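Local coordinates for protein isochorismatase hydrolase (Alkaliphilus metalliredigens, PDB 3HB7) that probably acts as a hydrolase of the isochorismatase family, whose natural substrate is not established, at residues Ala6-Phe19 against Gly50-His62. Sequence-based numbering, arbitrary orientation.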
loop_
_atom_site.group_PDB
_atom_site.type_symbol
_atom_site.label_atom_id
_atom_site.label_comp_id
_atom_site.label_asym_id
_atom_site.label_seq_id
_atom_site.Cartn_x
_atom_site.Cartn_y
_atom_site.Cartn_z
ATOM N N ALA E 6 -21.310 26.213 -48.053
ATOM C CA ALA E 6 -20.690 25.819 -46.803
ATOM C C ALA E 6 -20.256 27.025 -46.003
ATOM O O ALA E 6 -19.444 27.787 -46.446
ATOM C CB ALA E 6 -19.531 24.921 -47.066
ATOM N N LYS E 7 -20.836 27.194 -44.828
ATOM C CA LYS E 7 -20.526 28.304 -43.964
ATOM C C LYS E 7 -20.200 27.811 -42.582
ATOM O O LYS E 7 -20.848 26.953 -42.075
ATOM C CB LYS E 7 -21.698 29.253 -43.909
ATOM C CG LYS E 7 -21.399 30.623 -44.376
ATOM C CD LYS E 7 -22.523 31.531 -44.045
ATOM C CE LYS E 7 -22.224 32.939 -44.448
ATOM N NZ LYS E 7 -23.458 33.749 -44.543
ATOM N N HIS E 8 -19.195 28.396 -41.977
ATOM C CA HIS E 8 -18.638 27.926 -40.740
ATOM C C HIS E 8 -18.608 29.000 -39.691
ATOM O O HIS E 8 -18.366 30.146 -39.977
ATOM C CB HIS E 8 -17.199 27.514 -40.938
ATOM C CG HIS E 8 -17.027 26.203 -41.612
ATOM N ND1 HIS E 8 -15.861 25.491 -41.537
ATOM C CD2 HIS E 8 -17.862 25.485 -42.388
ATOM C CE1 HIS E 8 -15.985 24.385 -42.236
ATOM N NE2 HIS E 8 -17.191 24.357 -42.759
ATOM N N ALA E 9 -18.820 28.586 -38.454
ATOM C CA ALA E 9 -18.610 29.434 -37.311
ATOM C C ALA E 9 -17.548 28.829 -36.437
ATOM O O ALA E 9 -17.552 27.658 -36.155
ATOM C CB ALA E 9 -19.858 29.605 -36.555
ATOM N N ILE E 10 -16.631 29.652 -36.004
ATOM C CA ILE E 10 -15.581 29.193 -35.161
ATOM C C ILE E 10 -15.832 29.771 -33.819
ATOM O O ILE E 10 -15.889 30.955 -33.675
ATOM C CB ILE E 10 -14.250 29.687 -35.683
ATOM C CG1 ILE E 10 -14.017 29.104 -37.058
ATOM C CG2 ILE E 10 -13.128 29.308 -34.764
ATOM C CD1 ILE E 10 -12.731 29.450 -37.633
ATOM N N LEU E 11 -15.981 28.913 -32.828
ATOM C CA LEU E 11 -16.315 29.359 -31.501
ATOM C C LEU E 11 -15.083 29.419 -30.651
ATOM O O LEU E 11 -14.400 28.465 -30.489
ATOM C CB LEU E 11 -17.346 28.436 -30.877
ATOM C CG LEU E 11 -18.500 28.132 -31.803
ATOM C CD1 LEU E 11 -19.444 27.139 -31.233
ATOM C CD2 LEU E 11 -19.212 29.356 -32.140
ATOM N N VAL E 12 -14.808 30.574 -30.105
ATOM C CA VAL E 12 -13.639 30.731 -29.316
ATOM C C VAL E 12 -14.086 30.813 -27.898
ATOM O O VAL E 12 -14.750 31.728 -27.509
ATOM C CB VAL E 12 -12.899 31.980 -29.734
ATOM C CG1 VAL E 12 -11.639 32.112 -28.994
ATOM C CG2 VAL E 12 -12.632 31.932 -31.169
ATOM N N ILE E 13 -13.719 29.804 -27.135
ATOM C CA ILE E 13 -14.331 29.588 -25.858
ATOM C C ILE E 13 -13.466 29.897 -24.686
ATOM O O ILE E 13 -12.517 29.241 -24.413
ATOM C CB ILE E 13 -14.815 28.151 -25.744
ATOM C CG1 ILE E 13 -15.969 27.912 -26.692
ATOM C CG2 ILE E 13 -15.253 27.871 -24.377
ATOM C CD1 ILE E 13 -16.022 26.565 -27.190
ATOM N N ASP E 14 -13.857 30.930 -23.992
ATOM C CA ASP E 14 -13.304 31.304 -22.721
ATOM C C ASP E 14 -11.837 31.669 -22.646
ATOM O O ASP E 14 -11.221 31.499 -21.633
ATOM C CB ASP E 14 -13.634 30.248 -21.692
ATOM C CG ASP E 14 -15.050 30.329 -21.220
ATOM O OD1 ASP E 14 -15.729 31.310 -21.493
ATOM O OD2 ASP E 14 -15.484 29.405 -20.548
HETATM N N MSE E 15 -11.294 32.247 -23.690
HETATM C CA MSE E 15 -9.936 32.691 -23.622
HETATM C C MSE E 15 -9.992 34.032 -22.968
HETATM O O MSE E 15 -9.993 35.036 -23.614
HETATM C CB MSE E 15 -9.360 32.796 -25.011
HETATM C CG MSE E 15 -9.321 31.473 -25.770
HETATM SE SE MSE E 15 -8.266 30.092 -25.046
HETATM C CE MSE E 15 -6.578 30.880 -25.322
ATOM N N LEU E 16 -10.028 34.008 -21.651
ATOM C CA LEU E 16 -10.334 35.143 -20.823
ATOM C C LEU E 16 -9.237 35.454 -19.829
ATOM O O LEU E 16 -8.386 34.656 -19.584
ATOM C CB LEU E 16 -11.619 34.904 -20.064
ATOM C CG LEU E 16 -12.806 34.299 -20.770
ATOM C CD1 LEU E 16 -13.942 34.137 -19.799
ATOM C CD2 LEU E 16 -13.209 35.165 -21.878
ATOM N N ASN E 17 -9.300 36.642 -19.264
ATOM C CA ASN E 17 -8.250 37.180 -18.443
ATOM C C ASN E 17 -8.053 36.326 -17.233
ATOM O O ASN E 17 -6.944 36.142 -16.777
ATOM C CB ASN E 17 -8.521 38.633 -18.069
ATOM C CG ASN E 17 -8.278 39.581 -19.207
ATOM O OD1 ASN E 17 -7.612 39.264 -20.152
ATOM N ND2 ASN E 17 -8.851 40.742 -19.124
ATOM N N ASP E 18 -9.151 35.818 -16.704
ATOM C CA ASP E 18 -9.123 34.942 -15.553
ATOM C C ASP E 18 -8.448 33.615 -15.774
ATOM O O ASP E 18 -7.875 33.066 -14.877
ATOM C CB ASP E 18 -10.515 34.713 -15.027
ATOM C CG ASP E 18 -10.893 35.695 -13.986
ATOM O OD1 ASP E 18 -10.003 36.292 -13.417
ATOM O OD2 ASP E 18 -12.075 35.879 -13.724
ATOM N N PHE E 19 -8.595 33.057 -16.954
ATOM C CA PHE E 19 -8.122 31.720 -17.185
ATOM C C PHE E 19 -6.854 31.596 -17.983
ATOM O O PHE E 19 -6.211 30.573 -17.943
ATOM C CB PHE E 19 -9.192 30.899 -17.882
ATOM C CG PHE E 19 -10.521 30.980 -17.248
ATOM C CD1 PHE E 19 -10.671 30.772 -15.919
ATOM C CD2 PHE E 19 -11.624 31.266 -17.991
ATOM C CE1 PHE E 19 -11.879 30.838 -15.359
ATOM C CE2 PHE E 19 -12.823 31.341 -17.422
ATOM C CZ PHE E 19 -12.951 31.128 -16.108
ATOM N N GLY E 50 -14.493 37.465 -48.290
ATOM C CA GLY E 50 -15.758 36.782 -48.188
ATOM C C GLY E 50 -16.249 36.560 -46.779
ATOM O O GLY E 50 -15.602 36.937 -45.818
ATOM N N ASP E 51 -17.434 35.991 -46.678
ATOM C CA ASP E 51 -18.058 35.779 -45.401
ATOM C C ASP E 51 -18.307 34.323 -45.035
ATOM O O ASP E 51 -19.214 34.024 -44.299
ATOM C CB ASP E 51 -19.345 36.555 -45.328
ATOM C CG ASP E 51 -19.638 37.001 -43.955
ATOM O OD1 ASP E 51 -18.711 36.938 -43.133
ATOM O OD2 ASP E 51 -20.779 37.409 -43.694
ATOM N N ASP E 52 -17.522 33.428 -45.594
ATOM C CA ASP E 52 -17.707 32.014 -45.385
ATOM C C ASP E 52 -17.487 31.578 -43.943
ATOM O O ASP E 52 -18.136 30.681 -43.472
ATOM C CB ASP E 52 -16.827 31.222 -46.342
ATOM C CG ASP E 52 -17.390 31.166 -47.721
ATOM O OD1 ASP E 52 -18.319 31.925 -48.007
ATOM O OD2 ASP E 52 -16.908 30.365 -48.521
ATOM N N ILE E 53 -16.549 32.222 -43.268
ATOM C CA ILE E 53 -16.199 31.861 -41.920
ATOM C C ILE E 53 -16.292 32.966 -40.889
ATOM O O ILE E 53 -15.633 33.964 -40.993
ATOM C CB ILE E 53 -14.827 31.281 -41.902
ATOM C CG1 ILE E 53 -14.852 30.013 -42.736
ATOM C CG2 ILE E 53 -14.421 30.999 -40.506
ATOM C CD1 ILE E 53 -13.563 29.606 -43.310
ATOM N N HIS E 54 -17.113 32.745 -39.870
ATOM C CA HIS E 54 -17.351 33.720 -38.834
ATOM C C HIS E 54 -16.609 33.392 -37.572
ATOM O O HIS E 54 -16.394 32.258 -37.269
ATOM C CB HIS E 54 -18.812 33.757 -38.465
ATOM C CG HIS E 54 -19.719 34.182 -39.567
ATOM N ND1 HIS E 54 -20.891 34.859 -39.336
ATOM C CD2 HIS E 54 -19.650 33.999 -40.899
ATOM C CE1 HIS E 54 -21.497 35.090 -40.478
ATOM N NE2 HIS E 54 -20.765 34.579 -41.443
ATOM N N LEU E 55 -16.272 34.415 -36.815
ATOM C CA LEU E 55 -15.686 34.250 -35.518
ATOM C C LEU E 55 -16.731 34.607 -34.488
ATOM O O LEU E 55 -17.350 35.637 -34.589
ATOM C CB LEU E 55 -14.527 35.200 -35.354
ATOM C CG LEU E 55 -13.158 34.785 -35.834
ATOM C CD1 LEU E 55 -12.117 35.603 -35.139
ATOM C CD2 LEU E 55 -12.952 33.343 -35.597
ATOM N N VAL E 56 -16.929 33.730 -33.514
ATOM C CA VAL E 56 -17.833 33.946 -32.406
ATOM C C VAL E 56 -17.054 33.808 -31.125
ATOM O O VAL E 56 -16.395 32.838 -30.917
ATOM C CB VAL E 56 -18.934 32.922 -32.430
ATOM C CG1 VAL E 56 -19.972 33.230 -31.431
ATOM C CG2 VAL E 56 -19.517 32.834 -33.761
ATOM N N HIS E 57 -17.130 34.788 -30.256
ATOM C CA HIS E 57 -16.379 34.735 -29.022
ATOM C C HIS E 57 -17.290 34.503 -27.837
ATOM O O HIS E 57 -18.246 35.209 -27.631
ATOM C CB HIS E 57 -15.595 36.016 -28.795
ATOM C CG HIS E 57 -14.853 36.500 -29.996
ATOM N ND1 HIS E 57 -13.502 36.320 -30.156
ATOM C CD2 HIS E 57 -15.272 37.174 -31.086
ATOM C CE1 HIS E 57 -13.128 36.836 -31.302
ATOM N NE2 HIS E 57 -14.182 37.358 -31.887
ATOM N N ILE E 58 -16.975 33.487 -27.065
ATOM C CA ILE E 58 -17.817 33.089 -25.982
ATOM C C ILE E 58 -17.138 33.260 -24.660
ATOM O O ILE E 58 -16.085 32.736 -24.428
ATOM C CB ILE E 58 -18.267 31.675 -26.193
ATOM C CG1 ILE E 58 -19.002 31.615 -27.508
ATOM C CG2 ILE E 58 -19.190 31.258 -25.106
ATOM C CD1 ILE E 58 -19.171 30.310 -28.017
ATOM N N GLN E 59 -17.764 34.017 -23.791
ATOM C CA GLN E 59 -17.207 34.305 -22.505
ATOM C C GLN E 59 -18.140 33.947 -21.379
ATOM O O GLN E 59 -19.285 34.288 -21.392
ATOM C CB GLN E 59 -16.841 35.777 -22.411
ATOM C CG GLN E 59 -17.997 36.666 -22.215
ATOM C CD GLN E 59 -17.672 38.116 -22.273
ATOM O OE1 GLN E 59 -16.690 38.537 -21.729
ATOM N NE2 GLN E 59 -18.467 38.873 -22.960
ATOM N N GLU E 60 -17.599 33.277 -20.386
ATOM C CA GLU E 60 -18.308 32.984 -19.170
ATOM C C GLU E 60 -18.502 34.272 -18.438
ATOM O O GLU E 60 -17.584 35.031 -18.301
ATOM C CB GLU E 60 -17.482 32.038 -18.326
ATOM C CG GLU E 60 -18.026 31.756 -16.976
ATOM C CD GLU E 60 -17.264 30.669 -16.263
ATOM O OE1 GLU E 60 -16.669 30.943 -15.236
ATOM O OE2 GLU E 60 -17.247 29.542 -16.739
ATOM N N ALA E 61 -19.725 34.517 -18.012
ATOM C CA ALA E 61 -20.100 35.724 -17.330
ATOM C C ALA E 61 -21.132 35.510 -16.237
ATOM O O ALA E 61 -22.263 35.828 -16.415
ATOM C CB ALA E 61 -20.597 36.718 -18.318
ATOM N N HIS E 62 -20.728 34.997 -15.102
ATOM C CA HIS E 62 -21.666 34.655 -14.062
ATOM C C HIS E 62 -22.219 35.874 -13.400
ATOM O O HIS E 62 -21.643 36.914 -13.465
ATOM C CB HIS E 62 -21.003 33.781 -13.019
ATOM C CG HIS E 62 -20.738 32.395 -13.484
ATOM N ND1 HIS E 62 -21.627 31.371 -13.301
ATOM C CD2 HIS E 62 -19.689 31.863 -14.135
ATOM C CE1 HIS E 62 -21.141 30.267 -13.817
ATOM N NE2 HIS E 62 -19.963 30.539 -14.328
#
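K7 lays its extended side chain across the turn before strand 53-60: CE lies 3.2 Å from D51 O and also meets the H54 imidazole at NE2, while H54 ND1 is hydrogen-bonded to Y114 OH. From H8 on, strand 8-13 runs parallel to 53-60, their axes 25° apart. H8, I10 and V12 each give N-H to one carbonyl and offer their own O to an amide two residues further along, the ladder expected of a parallel pair; H8 N to D52 O opens it at 2.9 Å. Beyond the backbone, I10 sets CD1 3.7 Å from I53 CG2 and CB against L55 CD2, on the face where I53 and L55 also touch helix 35-47. On the other face L11 lies alongside V56, pointing the same way; CG stands anti to the carbonyl carbon (chi1 -47°), and CD2 comes 3.6 Å from V56 CB, while L11 CB meets I58 CD1. D14 closes the ladder through N to I58 O, and its OD1 takes E60 N at 2.9 Å on the syn side, tilted from the carboxylate plane, a bent bond (134°). D14 OD2, salt-bridged to K100, lies 4.2 Å from E60 OE2, the carboxylate planes nearly perpendicular. Replacing D14 by alanine is likely to cost E60 N this acceptor and K100 this salt bridge. After the inverse gamma turn centred on M15, L16 sets CD2 against Q59 CB, and F19 presents CZ at its ring edge to E60 OE1, which A76 N also binds. With helix 35-47 in the connection, this is a beta-alpha-beta crossover within the parallel six-stranded sheet of the Rossmann-like isochorismatase fold, 96-100 beyond 53-60 and 122-126 beyond 8-13. D14 and K100 are consistent with the aspartate and lysine of this family's Asp-Lys-Cys triad.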